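Local coordinates for Acarbose/maltose binding protein GacH (Streptomyces glaucescens, PDB 3K01) that binds acarbose and its homologs, and probably maltose, as the extracellular solute receptor of a bacterial ABC transporter, at residues R89-W94 / G296-S301; A123-R128 / A363-W368. All coordinates share one frame; numbering follows the deposited sequence.

Contact 1: residues R89-W94 / G296-S301; sequences RTEVAW and GGWNLS
R89 lays its guanidinium flat on the indole of W298, the planes 5° apart and CZ 3.7 Å from the centroid of the five-membered ring, a stack that is also a cation-pi contact. The chain reaches it because CG stands anti to the backbone N (chi1 -159°) and then runs extended; bonds from NE to Q138 and from NH1 to T35 help to set the guanidinium's rotation. Across the opposite face of W298, E91 CB makes a CH-pi contact with the six-membered ring, whose outer edge points at the face of W94, W298 CZ3 lying 3.7 Å from W94 CZ3. Two faces and an edge let one tryptophan meet R89, E91 and W94 at once. T90 and N299 exchange two backbone bonds, T90 N to N299 O nearly straight at 177°, and in the modelled conformers T90 OG1 donates to S301 OG, itself bonded to Y134 O. The packing is looser where the strands part: V92 N reaches G297 O less directly, at 3.1 Å, and a water joins E91 OE2 to G297 N. A CB on G297 would jam against G296 O, hence glycine. This antiparallel pairing, with E91 as N-cap of helix 92-100, belongs to the central sheet of an ABC-transporter solute-binding protein.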
ATOM      1  N   ARG A  89     -10.334  11.082   4.549  1.00  9.36           N
ATOM      2  CA  ARG A  89      -9.328  10.342   3.762  1.00  9.59           C
ATOM      3  C   ARG A  89      -9.091   8.989   4.449  1.00  9.64           C
ATOM      4  O   ARG A  89      -8.778   8.946   5.646  1.00 10.23           O
ATOM      5  CB  ARG A  89      -8.036  11.127   3.624  1.00 10.43           C
ATOM      6  CG  ARG A  89      -7.222  10.649   2.462  1.00  9.32           C
ATOM      7  CD  ARG A  89      -5.809  11.112   2.545  1.00 10.58           C
ATOM      8  NE  ARG A  89      -5.060  10.977   1.301  1.00  8.61           N
ATOM      9  CZ  ARG A  89      -3.726  10.961   1.249  1.00  8.94           C
ATOM     10  NH1 ARG A  89      -3.021  11.047   2.371  1.00  9.91           N
ATOM     11  NH2 ARG A  89      -3.115  10.885   0.082  1.00 10.42           N
ATOM     12  N   THR A  90      -9.249   7.904   3.688  1.00  8.70           N
ATOM     13  CA  THR A  90      -9.333   6.552   4.266  0.50  9.20           C
ATOM     14  C   THR A  90      -8.288   5.642   3.659  1.00  8.67           C
ATOM     15  O   THR A  90      -8.255   5.448   2.451  1.00  8.05           O
ATOM     16  CB  THR A  90     -10.723   5.876   4.039  0.50  9.76           C
ATOM     17  OG1 THR A  90     -11.101   5.964   2.653  0.50  8.78           O
ATOM     18  CG2 THR A  90     -11.806   6.515   4.906  0.50 11.27           C
ATOM     19  N   GLU A  91      -7.403   5.081   4.486  1.00  8.55           N
ATOM     20  CA  GLU A  91      -6.413   4.169   3.942  0.50  8.31           C
ATOM     21  C   GLU A  91      -7.170   2.972   3.374  1.00  8.37           C
ATOM     22  O   GLU A  91      -8.303   2.712   3.779  1.00  7.60           O
ATOM     23  CB  GLU A  91      -5.451   3.764   5.046  0.50  8.71           C
ATOM     24  CG  GLU A  91      -4.112   3.262   4.563  0.50 10.26           C
ATOM     25  CD  GLU A  91      -3.999   1.746   4.581  0.50 13.54           C
ATOM     26  OE1 GLU A  91      -4.868   1.049   5.171  0.50 12.87           O
ATOM     27  OE2 GLU A  91      -3.010   1.238   4.018  0.50 17.55           O
ATOM     28  N   VAL A  92      -6.581   2.241   2.426  1.00  8.25           N
ATOM     29  CA  VAL A  92      -7.334   1.166   1.789  1.00  8.52           C
ATOM     30  C   VAL A  92      -7.971   0.183   2.792  1.00  8.19           C
ATOM     31  O   VAL A  92      -9.115  -0.239   2.600  1.00  8.93           O
ATOM     32  CB  VAL A  92      -6.536   0.405   0.722  1.00  8.75           C
ATOM     33  CG1 VAL A  92      -6.261   1.288  -0.510  1.00  9.85           C
ATOM     34  CG2 VAL A  92      -5.229  -0.215   1.266  1.00 10.30           C
ATOM     35  N   ALA A  93      -7.254  -0.192   3.846  1.00  8.04           N
ATOM     36  CA  ALA A  93      -7.794  -1.131   4.851  1.00  8.83           C
ATOM     37  C   ALA A  93      -8.835  -0.459   5.742  1.00  8.44           C
ATOM     38  O   ALA A  93      -9.671  -1.131   6.362  1.00  9.15           O
ATOM     39  CB  ALA A  93      -6.675  -1.708   5.726  1.00  9.78           C
ATOM     40  N   TRP A  94      -8.798   0.868   5.832  1.00  7.77           N
ATOM     41  CA  TRP A  94      -9.709   1.576   6.732  1.00  7.89           C
ATOM     42  C   TRP A  94     -11.129   1.605   6.173  1.00  8.60           C
ATOM     43  O   TRP A  94     -12.060   1.845   6.945  1.00  8.12           O
ATOM     44  CB  TRP A  94      -9.265   3.004   7.014  1.00  8.07           C
ATOM     45  CG  TRP A  94      -7.970   3.165   7.737  1.00  7.98           C
ATOM     46  CD1 TRP A  94      -7.096   2.183   8.125  1.00  9.58           C
ATOM     47  CD2 TRP A  94      -7.371   4.416   8.069  1.00  8.93           C
ATOM     48  NE1 TRP A  94      -5.992   2.772   8.710  1.00 10.31           N
ATOM     49  CE2 TRP A  94      -6.141   4.138   8.693  1.00  9.76           C
ATOM     50  CE3 TRP A  94      -7.764   5.754   7.908  1.00  9.35           C
ATOM     51  CZ2 TRP A  94      -5.280   5.156   9.135  1.00 11.10           C
ATOM     52  CZ3 TRP A  94      -6.914   6.766   8.360  1.00  8.92           C
ATOM     53  CH2 TRP A  94      -5.693   6.449   8.973  1.00  9.94           C
ATOM     54  N   GLY A 296      -1.266  -0.716  -1.116  1.00  7.03           N
ATOM     55  CA  GLY A 296      -1.535   0.374  -0.200  1.00  7.67           C
ATOM     56  C   GLY A 296      -2.201   1.530  -0.932  1.00  6.62           C
ATOM     57  O   GLY A 296      -2.591   1.428  -2.099  1.00  7.12           O
ATOM     58  N   GLY A 297      -2.323   2.630  -0.214  1.00  7.81           N
ATOM     59  CA  GLY A 297      -2.881   3.849  -0.797  1.00  7.17           C
ATOM     60  C   GLY A 297      -4.027   4.394   0.027  1.00  7.57           C
ATOM     61  O   GLY A 297      -4.290   3.971   1.164  1.00  8.13           O
ATOM     62  N   TRP A 298      -4.726   5.345  -0.582  1.00  6.86           N
ATOM     63  CA  TRP A 298      -5.767   6.122   0.091  1.00  7.47           C
ATOM     64  C   TRP A 298      -6.955   6.261  -0.819  1.00  6.96           C
ATOM     65  O   TRP A 298      -6.812   6.395  -2.027  1.00  7.10           O
ATOM     66  CB  TRP A 298      -5.263   7.537   0.448  1.00  7.08           C
ATOM     67  CG  TRP A 298      -4.159   7.527   1.484  1.00  7.91           C
ATOM     68  CD1 TRP A 298      -2.818   7.429   1.255  1.00 10.01           C
ATOM     69  CD2 TRP A 298      -4.327   7.528   2.900  1.00  7.78           C
ATOM     70  NE1 TRP A 298      -2.145   7.406   2.451  1.00 10.27           N
ATOM     71  CE2 TRP A 298      -3.044   7.470   3.479  1.00 10.07           C
ATOM     72  CE3 TRP A 298      -5.449   7.618   3.745  1.00  8.48           C
ATOM     73  CZ2 TRP A 298      -2.845   7.474   4.866  1.00 11.14           C
ATOM     74  CZ3 TRP A 298      -5.259   7.618   5.119  1.00 10.46           C
ATOM     75  CH2 TRP A 298      -3.959   7.535   5.667  1.00 10.83           C
ATOM     76  N   ASN A 299      -8.116   6.290  -0.172  1.00  6.90           N
ATOM     77  CA  ASN A 299      -9.418   6.521  -0.766  1.00  7.26           C
ATOM     78  C   ASN A 299     -10.044   7.710  -0.050  1.00  7.37           C
ATOM     79  O   ASN A 299      -9.510   8.235   0.929  1.00  7.26           O
ATOM     80  CB  ASN A 299     -10.263   5.247  -0.601  1.00  7.81           C
ATOM     81  CG  ASN A 299      -9.693   4.072  -1.373  1.00  7.17           C
ATOM     82  OD1 ASN A 299      -9.032   4.243  -2.385  1.00  7.30           O
ATOM     83  ND2 ASN A 299      -9.966   2.866  -0.902  1.00  9.23           N
ATOM     84  N   LEU A 300     -11.229   8.087  -0.518  1.00  7.15           N
ATOM     85  CA  LEU A 300     -12.047   9.116   0.140  1.00  7.04           C
ATOM     86  C   LEU A 300     -13.416   8.555   0.433  1.00  6.87           C
ATOM     87  O   LEU A 300     -14.041   7.946  -0.438  1.00  7.20           O
ATOM     88  CB  LEU A 300     -12.209  10.331  -0.759  1.00  8.42           C
ATOM     89  CG  LEU A 300     -10.873  10.938  -1.177  1.00  9.15           C
ATOM     90  CD1 LEU A 300     -10.897  11.343  -2.650  1.00 15.04           C
ATOM     91  CD2 LEU A 300     -10.496  12.052  -0.234  1.00 16.23           C
ATOM     92  N   SER A 301     -13.858   8.747   1.671  1.00  6.87           N
ATOM     93  CA  SER A 301     -15.146   8.236   2.121  0.50  6.68           C
ATOM     94  C   SER A 301     -15.977   9.345   2.730  1.00  7.56           C
ATOM     95  O   SER A 301     -15.453  10.380   3.150  1.00  7.66           O
ATOM     96  CB  SER A 301     -14.920   7.142   3.156  0.50  6.25           C
ATOM     97  OG  SER A 301     -14.218   6.067   2.566  0.50  3.78           O
TER
HETATM   98  O   HOH W   1      -1.276   2.536   2.440  1.00 24.17           O

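Contact 2: residues A123-R128 / A363-W368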
ATOM      1  N   ALA A 123      -7.633  -0.810  -6.930  1.00  7.60           N
ATOM      2  CA  ALA A 123      -8.062   0.413  -6.264  1.00  7.98           C
ATOM      3  C   ALA A 123      -9.588   0.468  -6.185  1.00  7.76           C
ATOM      4  O   ALA A 123     -10.130   0.765  -5.118  1.00  8.25           O
ATOM      5  CB  ALA A 123      -7.499   1.641  -6.990  1.00  8.42           C
ATOM      6  N   ALA A 124     -10.268   0.127  -7.279  1.00  8.04           N
ATOM      7  CA  ALA A 124     -11.739   0.032  -7.207  1.00  8.13           C
ATOM      8  C   ALA A 124     -12.197  -0.978  -6.171  1.00  8.46           C
ATOM      9  O   ALA A 124     -13.123  -0.717  -5.399  1.00  9.29           O
ATOM     10  CB  ALA A 124     -12.315  -0.301  -8.581  1.00  9.28           C
ATOM     11  N   ALA A 125     -11.543  -2.133  -6.146  1.00  7.99           N
ATOM     12  CA  ALA A 125     -11.958  -3.165  -5.209  1.00  8.26           C
ATOM     13  C   ALA A 125     -11.825  -2.739  -3.756  1.00  7.59           C
ATOM     14  O   ALA A 125     -12.625  -3.119  -2.907  1.00  8.73           O
ATOM     15  CB  ALA A 125     -11.171  -4.426  -5.468  1.00  9.48           C
ATOM     16  N   SER A 126     -10.805  -1.924  -3.460  1.00  7.44           N
ATOM     17  CA  SER A 126     -10.567  -1.476  -2.083  1.00  7.85           C
ATOM     18  C   SER A 126     -11.698  -0.573  -1.557  1.00  7.66           C
ATOM     19  O   SER A 126     -11.767  -0.324  -0.357  1.00  8.65           O
ATOM     20  CB  SER A 126      -9.248  -0.696  -1.971  1.00  8.16           C
ATOM     21  OG  SER A 126      -9.357   0.626  -2.506  1.00  8.18           O
ATOM     22  N   THR A 127     -12.578  -0.092  -2.451  1.00  7.89           N
ATOM     23  CA  THR A 127     -13.678   0.784  -2.017  1.00  8.42           C
ATOM     24  C   THR A 127     -14.919   0.021  -1.579  1.00  9.48           C
ATOM     25  O   THR A 127     -15.875   0.643  -1.115  1.00 10.18           O
ATOM     26  CB  THR A 127     -14.091   1.770  -3.141  1.00  9.38           C
ATOM     27  OG1 THR A 127     -14.742   1.057  -4.189  1.00  9.48           O
ATOM     28  CG2 THR A 127     -12.902   2.585  -3.661  1.00  9.86           C
ATOM     29  N   ARG A 128     -14.916  -1.301  -1.712  1.00  9.44           N
ATOM     30  CA  ARG A 128     -16.128  -2.107  -1.485  1.00 10.47           C
ATOM     31  C   ARG A 128     -16.029  -2.914  -0.214  1.00 10.88           C
ATOM     32  O   ARG A 128     -14.946  -3.428   0.129  1.00 11.13           O
ATOM     33  CB  ARG A 128     -16.373  -3.059  -2.656  1.00 11.62           C
ATOM     34  CG  ARG A 128     -16.356  -2.409  -4.014  1.00 15.95           C
ATOM     35  CD  ARG A 128     -17.700  -2.249  -4.592  1.00 20.96           C
ATOM     36  NE  ARG A 128     -18.425  -3.506  -4.751  1.00 21.99           N
ATOM     37  CZ  ARG A 128     -19.745  -3.546  -4.843  1.00 22.96           C
ATOM     38  NH1 ARG A 128     -20.437  -2.407  -4.789  1.00 22.99           N
ATOM     39  NH2 ARG A 128     -20.375  -4.705  -4.984  1.00 23.09           N
ATOM     40  N   ALA A 363       0.189  -5.355  -8.015  1.00  7.10           N
ATOM     41  CA  ALA A 363      -0.466  -5.252  -6.716  1.00  7.15           C
ATOM     42  C   ALA A 363      -1.536  -6.320  -6.535  1.00  7.46           C
ATOM     43  O   ALA A 363      -2.281  -6.630  -7.470  1.00  8.68           O
ATOM     44  CB  ALA A 363      -1.044  -3.863  -6.535  1.00  7.77           C
ATOM     45  N   VAL A 364      -1.617  -6.833  -5.310  1.00  8.25           N
ATOM     46  CA  VAL A 364      -2.609  -7.842  -4.950  1.00  8.05           C
ATOM     47  C   VAL A 364      -3.509  -7.216  -3.905  1.00  8.32           C
ATOM     48  O   VAL A 364      -3.036  -6.602  -2.963  1.00  8.26           O
ATOM     49  CB  VAL A 364      -1.909  -9.118  -4.369  1.00  7.96           C
ATOM     50  CG1 VAL A 364      -2.942 -10.136  -3.843  1.00  9.65           C
ATOM     51  CG2 VAL A 364      -1.018  -9.757  -5.412  1.00  9.57           C
ATOM     52  N   GLU A 365      -4.817  -7.411  -4.069  1.00  8.31           N
ATOM     53  CA  GLU A 365      -5.764  -6.848  -3.143  1.00  7.83           C
ATOM     54  C   GLU A 365      -5.579  -7.389  -1.732  1.00  8.14           C
ATOM     55  O   GLU A 365      -5.222  -8.563  -1.551  1.00  8.27           O
ATOM     56  CB  GLU A 365      -7.179  -7.205  -3.587  1.00  9.21           C
ATOM     57  CG  GLU A 365      -7.630  -6.545  -4.885  1.00  8.52           C
ATOM     58  CD  GLU A 365      -9.016  -6.993  -5.327  1.00 10.20           C
ATOM     59  OE1 GLU A 365      -9.849  -7.291  -4.456  1.00 11.84           O
ATOM     60  OE2 GLU A 365      -9.271  -7.030  -6.560  1.00 14.15           O
ATOM     61  N   ARG A 366      -5.845  -6.553  -0.751  1.00  9.16           N
ATOM     62  CA  ARG A 366      -6.009  -7.010   0.630  1.00 10.12           C
ATOM     63  C   ARG A 366      -7.325  -7.782   0.734  1.00 10.53           C
ATOM     64  O   ARG A 366      -8.196  -7.640  -0.120  1.00 10.24           O
ATOM     65  CB  ARG A 366      -6.172  -5.812   1.571  1.00 11.66           C
ATOM     66  CG  ARG A 366      -5.112  -4.765   1.490  1.00 13.46           C
ATOM     67  CD  ARG A 366      -3.867  -5.080   2.294  1.00 16.03           C
ATOM     68  NE  ARG A 366      -3.040  -3.886   2.275  1.00 14.74           N
ATOM     69  CZ  ARG A 366      -2.892  -2.991   3.250  1.00 11.79           C
ATOM     70  NH1 ARG A 366      -3.392  -3.163   4.477  1.00 14.83           N
ATOM     71  NH2 ARG A 366      -2.104  -1.952   3.015  1.00 12.81           N
ATOM     72  N   PRO A 367      -7.500  -8.558   1.824  1.00 11.11           N
ATOM     73  CA  PRO A 367      -8.854  -8.996   2.133  1.00 11.28           C
ATOM     74  C   PRO A 367      -9.620  -7.786   2.672  1.00 10.51           C
ATOM     75  O   PRO A 367      -9.208  -7.152   3.641  1.00 10.87           O
ATOM     76  CB  PRO A 367      -8.654 -10.071   3.224  1.00 12.48           C
ATOM     77  CG  PRO A 367      -7.341  -9.776   3.807  1.00 12.89           C
ATOM     78  CD  PRO A 367      -6.500  -9.024   2.809  1.00 12.23           C
ATOM     79  N   TRP A 368     -10.761  -7.496   2.049  1.00 10.19           N
ATOM     80  CA  TRP A 368     -11.481  -6.269   2.358  1.00 10.37           C
ATOM     81  C   TRP A 368     -12.483  -6.508   3.478  1.00 10.46           C
ATOM     82  O   TRP A 368     -13.705  -6.404   3.296  1.00 11.24           O
ATOM     83  CB  TRP A 368     -12.151  -5.712   1.098  1.00 10.33           C
ATOM     84  CG  TRP A 368     -11.187  -5.518  -0.028  1.00  9.75           C
ATOM     85  CD1 TRP A 368     -11.243  -6.128  -1.244  1.00 10.63           C
ATOM     86  CD2 TRP A 368     -10.008  -4.685  -0.035  1.00  9.36           C
ATOM     87  NE1 TRP A 368     -10.177  -5.720  -2.026  1.00  9.75           N
ATOM     88  CE2 TRP A 368      -9.418  -4.835  -1.318  1.00  8.43           C
ATOM     89  CE3 TRP A 368      -9.411  -3.828   0.888  1.00  9.32           C
ATOM     90  CZ2 TRP A 368      -8.248  -4.186  -1.682  1.00 10.36           C
ATOM     91  CZ3 TRP A 368      -8.257  -3.168   0.519  1.00 10.31           C
ATOM     92  CH2 TRP A 368      -7.688  -3.353  -0.774  1.00  9.82           C
TER
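A125, in helix 121-125, and S126, in the type I beta turn that runs from A125 to R128, pack against W368 in the irregular segment that follows strand 363-364. The indole lies against this turn in the solute-binding-protein fold. A123 O accepts S126 OG at 2.7 Å. A124 does the same for T127, its O taking both N and OG1 of that residue, so two short hydroxyl side chains tie the turn to the carbonyls of A123 and A124. A125 is the first to touch the other segment. Its methyl, small enough to let the segments close up, rests against the carboxylate of E365, with A125 CB 3.3 Å from E365 OE1, while its carbonyl O lies over the W368 ring near the rim. S126 follows on the same face: its CA sits 3.5 Å from the centroid of the six-membered ring, 8° off the normal, in a CH-pi contact, and S126 CB comes to 3.3 Å from W368 CH2. With chi1 at 75°, OG lies between the backbone N and the carbonyl carbon, which turns it back to A123 O and leaves CB to meet the indole. T127 turns away from segment 363-368, and its side chain touches strand 132-148. R128 contributes its carbonyl O, near W368 CB, whereas its guanidinium leads off to T133. R366 O lies over the indole face opposite S126. Tryptophan suits the place because it offers a wide apolar face to the turn and an N-H at its edge: W368 NE1 donates to E365 OE1 at 2.9 Å, with the oxygen close to the ring plane and the nitrogen standing 35° out of the carboxylate plane.

How the contacts relate
The centres of the two contacts lie about 10 Å apart, each about 10 Å from the centre of the chain. Their segments alternate along the sequence: 89-94, 123-128, 296-301, then 363-368. Helices 92-100 and 121-125 succeed one another, and strands 293-302 and 363-364 are parallel neighbours in the mixed sheet, so both contacts reach the same sheet. They also meet directly: the N299 side chain comes close to S126, V92 packs on S126 and W368, and E91 forms a long, weak ion pair with R366. Four distant parts of the receptor chain are thereby brought together beside the central sheet.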